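Local structure of carbohydrate binding protein, putative, CPB33A (5FJQ) at residues Asn78-Phe92 against Thr141-Ile155. The protein is a copper-containing lytic polysaccharide monooxygenase important for efficient use of chitin; this chain is its AA10-family domain. Sequence-based numbering, arbitrary orientation.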
ATOM      1  N   ASN A  78       6.688 -11.443   9.034  1.00 23.48           N
ATOM      2  CA  ASN A  78       5.411 -11.705   9.729  1.00 23.70           C
ATOM      3  C   ASN A  78       5.355 -10.790  10.924  1.00 21.46           C
ATOM      4  O   ASN A  78       4.506 -10.979  11.825  1.00 24.70           O
ATOM      5  CB  ASN A  78       5.343 -13.160  10.214  1.00 24.39           C
ATOM      6  CG  ASN A  78       6.583 -13.581  11.030  1.00 29.32           C
ATOM      7  OD1 ASN A  78       7.514 -12.794  11.279  1.00 32.61           O
ATOM      8  ND2 ASN A  78       6.606 -14.852  11.439  1.00 31.04           N
ATOM      9  N   ASP A  79       6.240  -9.803  10.962  1.00 20.11           N
ATOM     10  CA  ASP A  79       6.256  -8.893  12.144  1.00 20.02           C
ATOM     11  C   ASP A  79       6.101  -7.413  11.788  1.00 20.35           C
ATOM     12  O   ASP A  79       6.360  -6.494  12.633  1.00 22.18           O
ATOM     13  CB  ASP A  79       7.497  -9.121  12.976  1.00 21.00           C
ATOM     14  CG  ASP A  79       8.745  -8.617  12.284  1.00 22.21           C
ATOM     15  OD1 ASP A  79       8.678  -8.369  11.056  1.00 21.23           O
ATOM     16  OD2 ASP A  79       9.779  -8.472  12.962  1.00 19.74           O
ATOM     17  N   TRP A  80       5.631  -7.150  10.569  1.00 21.81           N
ATOM     18  CA  TRP A  80       5.386  -5.732  10.214  1.00 22.15           C
ATOM     19  C   TRP A  80       4.438  -5.143  11.230  1.00 20.68           C
ATOM     20  O   TRP A  80       3.506  -5.850  11.692  1.00 22.54           O
ATOM     21  CB  TRP A  80       4.816  -5.577   8.823  1.00 19.36           C
ATOM     22  CG  TRP A  80       5.798  -5.857   7.706  1.00 17.63           C
ATOM     23  CD1 TRP A  80       5.780  -6.960   6.869  1.00 17.16           C
ATOM     24  CD2 TRP A  80       6.951  -5.066   7.290  1.00 16.59           C
ATOM     25  NE1 TRP A  80       6.818  -6.877   5.974  1.00 18.00           N
ATOM     26  CE2 TRP A  80       7.544  -5.739   6.196  1.00 17.61           C
ATOM     27  CE3 TRP A  80       7.523  -3.856   7.718  1.00 16.83           C
ATOM     28  CZ2 TRP A  80       8.708  -5.257   5.534  1.00 16.22           C
ATOM     29  CZ3 TRP A  80       8.687  -3.386   7.036  1.00 16.96           C
ATOM     30  CH2 TRP A  80       9.243  -4.083   5.972  1.00 16.51           C
ATOM     31  N   PRO A  81       4.652  -3.867  11.632  1.00 21.22           N
ATOM     32  CA  PRO A  81       3.618  -3.291  12.516  1.00 18.36           C
ATOM     33  C   PRO A  81       2.223  -3.323  11.865  1.00 19.10           C
ATOM     34  O   PRO A  81       2.048  -2.802  10.764  1.00 21.27           O
ATOM     35  CB  PRO A  81       4.068  -1.844  12.682  1.00 20.63           C
ATOM     36  CG  PRO A  81       5.567  -1.912  12.546  1.00 20.16           C
ATOM     37  CD  PRO A  81       5.827  -2.985  11.498  1.00 20.59           C
ATOM     38  N   ALA A  82       1.220  -3.903  12.504  1.00 18.28           N
ATOM     39  CA  ALA A  82      -0.014  -4.130  11.818  1.00 18.45           C
ATOM     40  C   ALA A  82      -1.192  -3.606  12.641  1.00 21.38           C
ATOM     41  O   ALA A  82      -1.097  -3.478  13.846  1.00 20.27           O
ATOM     42  CB  ALA A  82      -0.165  -5.615  11.518  1.00 18.17           C
ATOM     43  N   THR A  83      -2.274  -3.255  11.962  1.00 20.30           N
ATOM     44  CA  THR A  83      -3.487  -2.845  12.618  1.00 21.26           C
ATOM     45  C   THR A  83      -4.452  -4.021  12.784  1.00 22.30           C
ATOM     46  O   THR A  83      -4.667  -4.816  11.880  1.00 21.51           O
ATOM     47  CB  THR A  83      -4.158  -1.765  11.766  1.00 21.26           C
ATOM     48  OG1 THR A  83      -3.232  -0.696  11.563  1.00 22.61           O
ATOM     49  CG2 THR A  83      -5.428  -1.256  12.394  1.00 20.40           C
ATOM     50  N   SER A  84      -5.045  -4.130  13.956  1.00 22.25           N
ATOM     51  CA  SER A  84      -5.990  -5.226  14.183  1.00 25.25           C
ATOM     52  C   SER A  84      -7.228  -4.994  13.366  1.00 22.64           C
ATOM     53  O   SER A  84      -7.767  -3.895  13.356  1.00 20.06           O
ATOM     54  CB  SER A  84      -6.340  -5.289  15.624  1.00 24.18           C
ATOM     55  OG  SER A  84      -5.215  -5.883  16.203  1.00 30.18           O
ATOM     56  N   VAL A  85      -7.619  -6.002  12.605  1.00 22.00           N
ATOM     57  CA  VAL A  85      -8.872  -5.896  11.861  1.00 22.97           C
ATOM     58  C   VAL A  85      -9.738  -7.152  12.120  1.00 24.08           C
ATOM     59  O   VAL A  85      -9.264  -8.128  12.725  1.00 24.30           O
ATOM     60  CB  VAL A  85      -8.664  -5.673  10.356  1.00 20.71           C
ATOM     61  CG1 VAL A  85      -7.944  -4.354  10.079  1.00 20.79           C
ATOM     62  CG2 VAL A  85      -7.889  -6.851   9.734  1.00 22.21           C
ATOM     63  N   THR A  86     -10.997  -7.079  11.679  1.00 22.80           N
ATOM     64  CA  THR A  86     -11.904  -8.213  11.623  1.00 22.04           C
ATOM     65  C   THR A  86     -12.668  -8.229  10.302  1.00 23.04           C
ATOM     66  O   THR A  86     -12.679  -7.213   9.575  1.00 22.84           O
ATOM     67  CB  THR A  86     -12.925  -8.191  12.753  1.00 23.32           C
ATOM     68  OG1 THR A  86     -13.688  -6.983  12.661  1.00 23.48           O
ATOM     69  CG2 THR A  86     -12.242  -8.283  14.149  1.00 23.85           C
ATOM     70  N   PRO A  87     -13.280  -9.402   9.944  1.00 21.29           N
ATOM     71  CA  PRO A  87     -14.033  -9.456   8.696  1.00 22.43           C
ATOM     72  C   PRO A  87     -15.188  -8.484   8.743  1.00 22.56           C
ATOM     73  O   PRO A  87     -15.681  -8.163   9.835  1.00 25.31           O
ATOM     74  CB  PRO A  87     -14.477 -10.942   8.613  1.00 20.20           C
ATOM     75  CG  PRO A  87     -13.421 -11.675   9.386  1.00 17.69           C
ATOM     76  CD  PRO A  87     -13.163 -10.740  10.542  1.00 19.06           C
ATOM     77  N   GLY A  88     -15.582  -7.976   7.584  1.00 22.11           N
ATOM     78  CA  GLY A  88     -16.524  -6.891   7.505  1.00 21.12           C
ATOM     79  C   GLY A  88     -15.971  -5.522   7.160  1.00 21.52           C
ATOM     80  O   GLY A  88     -14.787  -5.351   6.773  1.00 20.67           O
ATOM     81  N   ALA A  89     -16.828  -4.529   7.304  1.00 22.37           N
ATOM     82  CA  ALA A  89     -16.500  -3.196   6.820  1.00 21.66           C
ATOM     83  C   ALA A  89     -15.359  -2.601   7.636  1.00 19.80           C
ATOM     84  O   ALA A  89     -15.312  -2.748   8.839  1.00 19.65           O
ATOM     85  CB  ALA A  89     -17.720  -2.303   6.843  1.00 20.61           C
ATOM     86  N   ARG A  90     -14.369  -2.057   6.938  1.00 18.23           N
ATOM     87  CA  ARG A  90     -13.303  -1.296   7.604  1.00 18.84           C
ATOM     88  C   ARG A  90     -13.038  -0.032   6.765  1.00 20.24           C
ATOM     89  O   ARG A  90     -12.877  -0.115   5.573  1.00 16.98           O
ATOM     90  CB  ARG A  90     -12.059  -2.186   7.761  1.00 18.90           C
ATOM     91  CG  ARG A  90     -10.894  -1.551   8.508  1.00 21.03           C
ATOM     92  CD  ARG A  90     -11.346  -1.140   9.887  1.00 20.54           C
ATOM     93  NE  ARG A  90     -10.218  -0.507  10.515  1.00 24.66           N
ATOM     94  CZ  ARG A  90      -9.548  -0.982  11.562  1.00 22.45           C
ATOM     95  NH1 ARG A  90      -9.943  -2.092  12.237  1.00 24.03           N
ATOM     96  NH2 ARG A  90      -8.502  -0.283  11.960  1.00 20.46           N
ATOM     97  N   GLU A  91     -13.086   1.156   7.351  1.00 19.82           N
ATOM     98  CA  GLU A  91     -12.618   2.344   6.588  1.00 19.84           C
ATOM     99  C   GLU A  91     -11.078   2.354   6.344  1.00 18.45           C
ATOM    100  O   GLU A  91     -10.262   2.080   7.253  1.00 19.92           O
ATOM    101  CB  GLU A  91     -12.999   3.701   7.224  1.00 22.16           C
ATOM    102  CG  GLU A  91     -14.438   3.795   7.699  1.00 29.83           C
ATOM    103  CD  GLU A  91     -14.962   5.217   7.702  1.00 35.31           C
ATOM    104  OE1 GLU A  91     -14.180   6.184   7.931  1.00 33.55           O
ATOM    105  OE2 GLU A  91     -16.171   5.363   7.432  1.00 37.04           O
ATOM    106  N   PHE A  92     -10.749   2.678   5.106  1.00 15.74           N
ATOM    107  CA  PHE A  92      -9.390   2.956   4.617  1.00 15.03           C
ATOM    108  C   PHE A  92      -9.351   4.371   4.068  1.00 14.64           C
ATOM    109  O   PHE A  92     -10.229   4.809   3.311  1.00 14.61           O
ATOM    110  CB  PHE A  92      -8.988   1.945   3.534  1.00 13.85           C
ATOM    111  CG  PHE A  92      -8.747   0.557   4.060  1.00 14.55           C
ATOM    112  CD1 PHE A  92      -9.815  -0.291   4.379  1.00 15.58           C
ATOM    113  CD2 PHE A  92      -7.483   0.125   4.314  1.00 15.26           C
ATOM    114  CE1 PHE A  92      -9.567  -1.559   4.896  1.00 15.75           C
ATOM    115  CE2 PHE A  92      -7.227  -1.144   4.843  1.00 17.14           C
ATOM    116  CZ  PHE A  92      -8.270  -1.980   5.132  1.00 16.99           C
ATOM    117  N   THR A 141     -11.904   8.312   1.123  1.00 16.54           N
ATOM    118  CA  THR A 141     -12.293   7.299   2.061  1.00 17.52           C
ATOM    119  C   THR A 141     -13.051   6.159   1.387  1.00 18.77           C
ATOM    120  O   THR A 141     -14.006   6.367   0.637  1.00 17.06           O
ATOM    121  CB  THR A 141     -13.165   7.835   3.257  1.00 18.10           C
ATOM    122  OG1 THR A 141     -12.478   8.943   3.860  1.00 17.32           O
ATOM    123  CG2 THR A 141     -13.231   6.782   4.239  1.00 17.05           C
ATOM    124  N   HIS A 142     -12.595   4.945   1.676  1.00 18.90           N
ATOM    125  CA  HIS A 142     -13.183   3.772   1.077  1.00 15.84           C
ATOM    126  C   HIS A 142     -13.537   2.802   2.203  1.00 16.44           C
ATOM    127  O   HIS A 142     -12.704   2.405   2.975  1.00 13.86           O
ATOM    128  CB  HIS A 142     -12.165   3.216   0.088  1.00 14.41           C
ATOM    129  CG  HIS A 142     -11.633   4.265  -0.830  1.00 13.19           C
ATOM    130  ND1 HIS A 142     -10.312   4.676  -0.813  1.00 13.51           N
ATOM    131  CD2 HIS A 142     -12.252   5.030  -1.755  1.00 12.51           C
ATOM    132  CE1 HIS A 142     -10.145   5.648  -1.694  1.00 12.97           C
ATOM    133  NE2 HIS A 142     -11.296   5.860  -2.304  1.00 12.98           N
ATOM    134  N   ASN A 143     -14.826   2.484   2.331  1.00 18.11           N
ATOM    135  CA  ASN A 143     -15.210   1.491   3.275  1.00 19.75           C
ATOM    136  C   ASN A 143     -15.118   0.078   2.721  1.00 21.44           C
ATOM    137  O   ASN A 143     -16.116  -0.395   2.168  1.00 22.08           O
ATOM    138  CB  ASN A 143     -16.661   1.691   3.583  1.00 25.61           C
ATOM    139  CG  ASN A 143     -16.880   2.182   4.985  1.00 33.33           C
ATOM    140  OD1 ASN A 143     -16.312   3.227   5.391  1.00 36.69           O
ATOM    141  ND2 ASN A 143     -17.702   1.437   5.745  1.00 32.97           N
ATOM    142  N   VAL A 144     -14.005  -0.599   2.956  1.00 17.65           N
ATOM    143  CA  VAL A 144     -13.610  -1.813   2.191  1.00 17.31           C
ATOM    144  C   VAL A 144     -14.228  -2.923   2.957  1.00 18.50           C
ATOM    145  O   VAL A 144     -14.210  -2.872   4.209  1.00 17.28           O
ATOM    146  CB  VAL A 144     -12.069  -1.973   2.201  1.00 16.45           C
ATOM    147  CG1 VAL A 144     -11.603  -3.265   1.510  1.00 16.96           C
ATOM    148  CG2 VAL A 144     -11.455  -0.756   1.545  1.00 15.80           C
ATOM    149  N   ILE A 145     -14.870  -3.886   2.282  1.00 17.29           N
ATOM    150  CA  ILE A 145     -15.390  -4.992   3.054  1.00 19.43           C
ATOM    151  C   ILE A 145     -14.294  -6.081   3.139  1.00 19.40           C
ATOM    152  O   ILE A 145     -13.910  -6.698   2.118  1.00 18.85           O
ATOM    153  CB  ILE A 145     -16.776  -5.528   2.547  1.00 20.57           C
ATOM    154  CG1 ILE A 145     -17.847  -4.428   2.393  1.00 19.97           C
ATOM    155  CG2 ILE A 145     -17.246  -6.763   3.315  1.00 22.24           C
ATOM    156  CD1 ILE A 145     -17.988  -3.397   3.510  1.00 19.64           C
ATOM    157  N   LEU A 146     -13.763  -6.309   4.339  1.00 17.45           N
ATOM    158  CA  LEU A 146     -12.701  -7.323   4.534  1.00 16.35           C
ATOM    159  C   LEU A 146     -13.334  -8.693   4.523  1.00 15.81           C
ATOM    160  O   LEU A 146     -14.355  -8.927   5.239  1.00 15.66           O
ATOM    161  CB  LEU A 146     -11.942  -7.090   5.832  1.00 17.61           C
ATOM    162  CG  LEU A 146     -11.333  -5.696   5.896  1.00 16.68           C
ATOM    163  CD1 LEU A 146     -11.001  -5.334   7.357  1.00 18.10           C
ATOM    164  CD2 LEU A 146     -10.140  -5.525   4.968  1.00 14.48           C
ATOM    165  N   PRO A 147     -12.784  -9.605   3.689  1.00 16.19           N
ATOM    166  CA  PRO A 147     -13.335 -10.951   3.654  1.00 17.81           C
ATOM    167  C   PRO A 147     -12.942 -11.742   4.904  1.00 20.18           C
ATOM    168  O   PRO A 147     -12.077 -11.294   5.678  1.00 19.63           O
ATOM    169  CB  PRO A 147     -12.687 -11.560   2.397  1.00 16.62           C
ATOM    170  CG  PRO A 147     -11.317 -10.905   2.334  1.00 14.87           C
ATOM    171  CD  PRO A 147     -11.546  -9.482   2.867  1.00 15.40           C
ATOM    172  N   TYR A 148     -13.551 -12.908   5.126  1.00 23.10           N
ATOM    173  CA  TYR A 148     -13.066 -13.766   6.222  1.00 21.96           C
ATOM    174  C   TYR A 148     -11.578 -14.102   6.065  1.00 20.94           C
ATOM    175  O   TYR A 148     -11.178 -14.698   5.073  1.00 19.39           O
ATOM    176  CB  TYR A 148     -13.883 -15.061   6.331  1.00 22.59           C
ATOM    177  CG  TYR A 148     -13.463 -15.894   7.494  1.00 21.93           C
ATOM    178  CD1 TYR A 148     -13.885 -15.563   8.787  1.00 22.80           C
ATOM    179  CD2 TYR A 148     -12.608 -16.985   7.322  1.00 22.08           C
ATOM    180  CE1 TYR A 148     -13.499 -16.323   9.896  1.00 24.03           C
ATOM    181  CE2 TYR A 148     -12.211 -17.757   8.420  1.00 23.16           C
ATOM    182  CZ  TYR A 148     -12.654 -17.417   9.703  1.00 24.21           C
ATOM    183  OH  TYR A 148     -12.252 -18.172  10.807  1.00 23.15           O
ATOM    184  N   ARG A 149     -10.787 -13.780   7.094  1.00 20.59           N
ATOM    185  CA  ARG A 149      -9.394 -14.172   7.181  1.00 19.60           C
ATOM    186  C   ARG A 149      -9.077 -14.422   8.658  1.00 19.99           C
ATOM    187  O   ARG A 149      -9.851 -14.017   9.533  1.00 25.88           O
ATOM    188  CB  ARG A 149      -8.454 -13.053   6.639  1.00 18.24           C
ATOM    189  CG  ARG A 149      -8.467 -12.726   5.124  1.00 18.47           C
ATOM    190  CD  ARG A 149      -8.085 -13.917   4.257  1.00 18.21           C
ATOM    191  NE  ARG A 149      -7.891 -13.565   2.848  1.00 20.53           N
ATOM    192  CZ  ARG A 149      -8.835 -13.682   1.911  1.00 20.57           C
ATOM    193  NH1 ARG A 149     -10.038 -14.124   2.249  1.00 19.36           N
ATOM    194  NH2 ARG A 149      -8.591 -13.334   0.662  1.00 19.09           N
ATOM    195  N   THR A 150      -7.984 -15.130   8.936  1.00 20.40           N
ATOM    196  CA  THR A 150      -7.354 -15.109  10.261  1.00 18.95           C
ATOM    197  C   THR A 150      -5.885 -14.794   9.953  1.00 18.17           C
ATOM    198  O   THR A 150      -5.456 -14.998   8.823  1.00 20.09           O
ATOM    199  CB  THR A 150      -7.404 -16.484  10.973  1.00 18.70           C
ATOM    200  OG1 THR A 150      -6.754 -17.437  10.130  1.00 19.31           O
ATOM    201  CG2 THR A 150      -8.824 -16.977  11.145  1.00 17.56           C
ATOM    202  N   GLY A 151      -5.124 -14.337  10.933  1.00 19.17           N
ATOM    203  CA  GLY A 151      -3.688 -14.238  10.708  1.00 18.22           C
ATOM    204  C   GLY A 151      -3.412 -12.876  10.179  1.00 17.96           C
ATOM    205  O   GLY A 151      -4.311 -12.040  10.045  1.00 20.28           O
ATOM    206  N   ARG A 152      -2.147 -12.652   9.867  1.00 18.58           N
ATOM    207  CA  ARG A 152      -1.683 -11.397   9.388  1.00 17.58           C
ATOM    208  C   ARG A 152      -1.792 -11.377   7.885  1.00 18.97           C
ATOM    209  O   ARG A 152      -1.525 -12.372   7.221  1.00 18.61           O
ATOM    210  CB  ARG A 152      -0.202 -11.313   9.783  1.00 18.91           C
ATOM    211  CG  ARG A 152      -0.063 -10.793  11.183  1.00 17.43           C
ATOM    212  CD  ARG A 152       1.388 -10.854  11.598  1.00 18.82           C
ATOM    213  NE  ARG A 152       1.442  -9.888  12.674  1.00 21.09           N
ATOM    214  CZ  ARG A 152       2.010  -8.708  12.541  1.00 21.96           C
ATOM    215  NH1 ARG A 152       2.648  -8.438  11.389  1.00 19.68           N
ATOM    216  NH2 ARG A 152       1.991  -7.846  13.570  1.00 20.61           N
ATOM    217  N   HIS A 153      -2.202 -10.247   7.341  1.00 18.65           N
ATOM    218  CA  HIS A 153      -2.422 -10.143   5.936  1.00 17.60           C
ATOM    219  C   HIS A 153      -1.859  -8.850   5.394  1.00 18.89           C
ATOM    220  O   HIS A 153      -1.592  -7.913   6.144  1.00 17.33           O
ATOM    221  CB  HIS A 153      -3.924 -10.355   5.627  1.00 17.37           C
ATOM    222  CG  HIS A 153      -4.292 -11.801   5.705  1.00 19.17           C
ATOM    223  ND1 HIS A 153      -4.027 -12.671   4.661  1.00 18.06           N
ATOM    224  CD2 HIS A 153      -4.723 -12.564   6.737  1.00 19.07           C
ATOM    225  CE1 HIS A 153      -4.329 -13.903   5.040  1.00 20.14           C
ATOM    226  NE2 HIS A 153      -4.782 -13.864   6.281  1.00 18.96           N
ATOM    227  N   ILE A 154      -1.636  -8.835   4.077  1.00 17.44           N
ATOM    228  CA  ILE A 154      -1.256  -7.628   3.419  1.00 17.91           C
ATOM    229  C   ILE A 154      -2.418  -7.178   2.578  1.00 18.64           C
ATOM    230  O   ILE A 154      -3.029  -7.968   1.786  1.00 18.09           O
ATOM    231  CB  ILE A 154       0.019  -7.787   2.554  1.00 17.35           C
ATOM    232  CG1 ILE A 154       1.179  -8.311   3.401  1.00 17.52           C
ATOM    233  CG2 ILE A 154       0.395  -6.469   1.862  1.00 18.74           C
ATOM    234  CD1 ILE A 154       2.432  -8.556   2.543  1.00 16.91           C
ATOM    235  N   ILE A 155      -2.690  -5.889   2.734  1.00 17.77           N
ATOM    236  CA  ILE A 155      -3.601  -5.207   1.838  1.00 20.36           C
ATOM    237  C   ILE A 155      -2.796  -4.297   0.907  1.00 22.29           C
ATOM    238  O   ILE A 155      -1.875  -3.583   1.350  1.00 20.51           O
ATOM    239  CB  ILE A 155      -4.681  -4.418   2.576  1.00 19.12           C
ATOM    240  CG1 ILE A 155      -5.680  -5.424   3.205  1.00 20.44           C
ATOM    241  CG2 ILE A 155      -5.353  -3.436   1.595  1.00 20.73           C
ATOM    242  CD1 ILE A 155      -6.486  -4.835   4.298  1.00 21.99           C
TER
HETATM  243  O   HOH W   1       1.932  -5.234  14.948  1.00 24.59           O
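Strands 88-92 and 141-146 pair antiparallel, their short axes 4.3 Å apart at closest approach, through six backbone hydrogen bonds shared by the hydrogen-bonded pairs Gly88-Leu146, Arg90-Val144 and Phe92-His142. Phe92, His142, Val144 and Leu146 are buried on one face, which Arg90 shares before its end turns away; Ala89, Glu91, Asn143 and Ile145 are exposed on the other. The side chains of Val144 and Phe92 cross at about a right angle, with Val144 CG2 3.3 Å from Phe92 CD1. From strand 152-155, on the other sheet of the β-sandwich of the AA10 lytic polysaccharide monooxygenase fold, Ile155 arrives from the opposite direction and sets CD1 3.5 Å from Phe92 CZ. The branches of Leu146 divide their work: CD2 approaches the Phe92 ring, while CD1 packs 3.3 Å from Arg90 CB. With its chain bent at chi2 (58°), Arg90 leads away from Leu146, and its NH1 donates to Ser84 O. A second, polar link lies at Arg152, extended from CG to NE. Its NH1 meets a lone pair of Trp80 O at 2.7 Å, within 3° of the guanidinium plane; NH2 adds a weak bond to the same oxygen. Ala82 CB and Asn78 O lie over opposite faces of that group, and a water bridges NH2, weakly, to Ala82 N. Thus apolar packing joins the two sheets at Phe92, while Arg152, its plane set by the nearly in-plane bond, ties the 78-82 loop to strand 152-155 mainly through NH1.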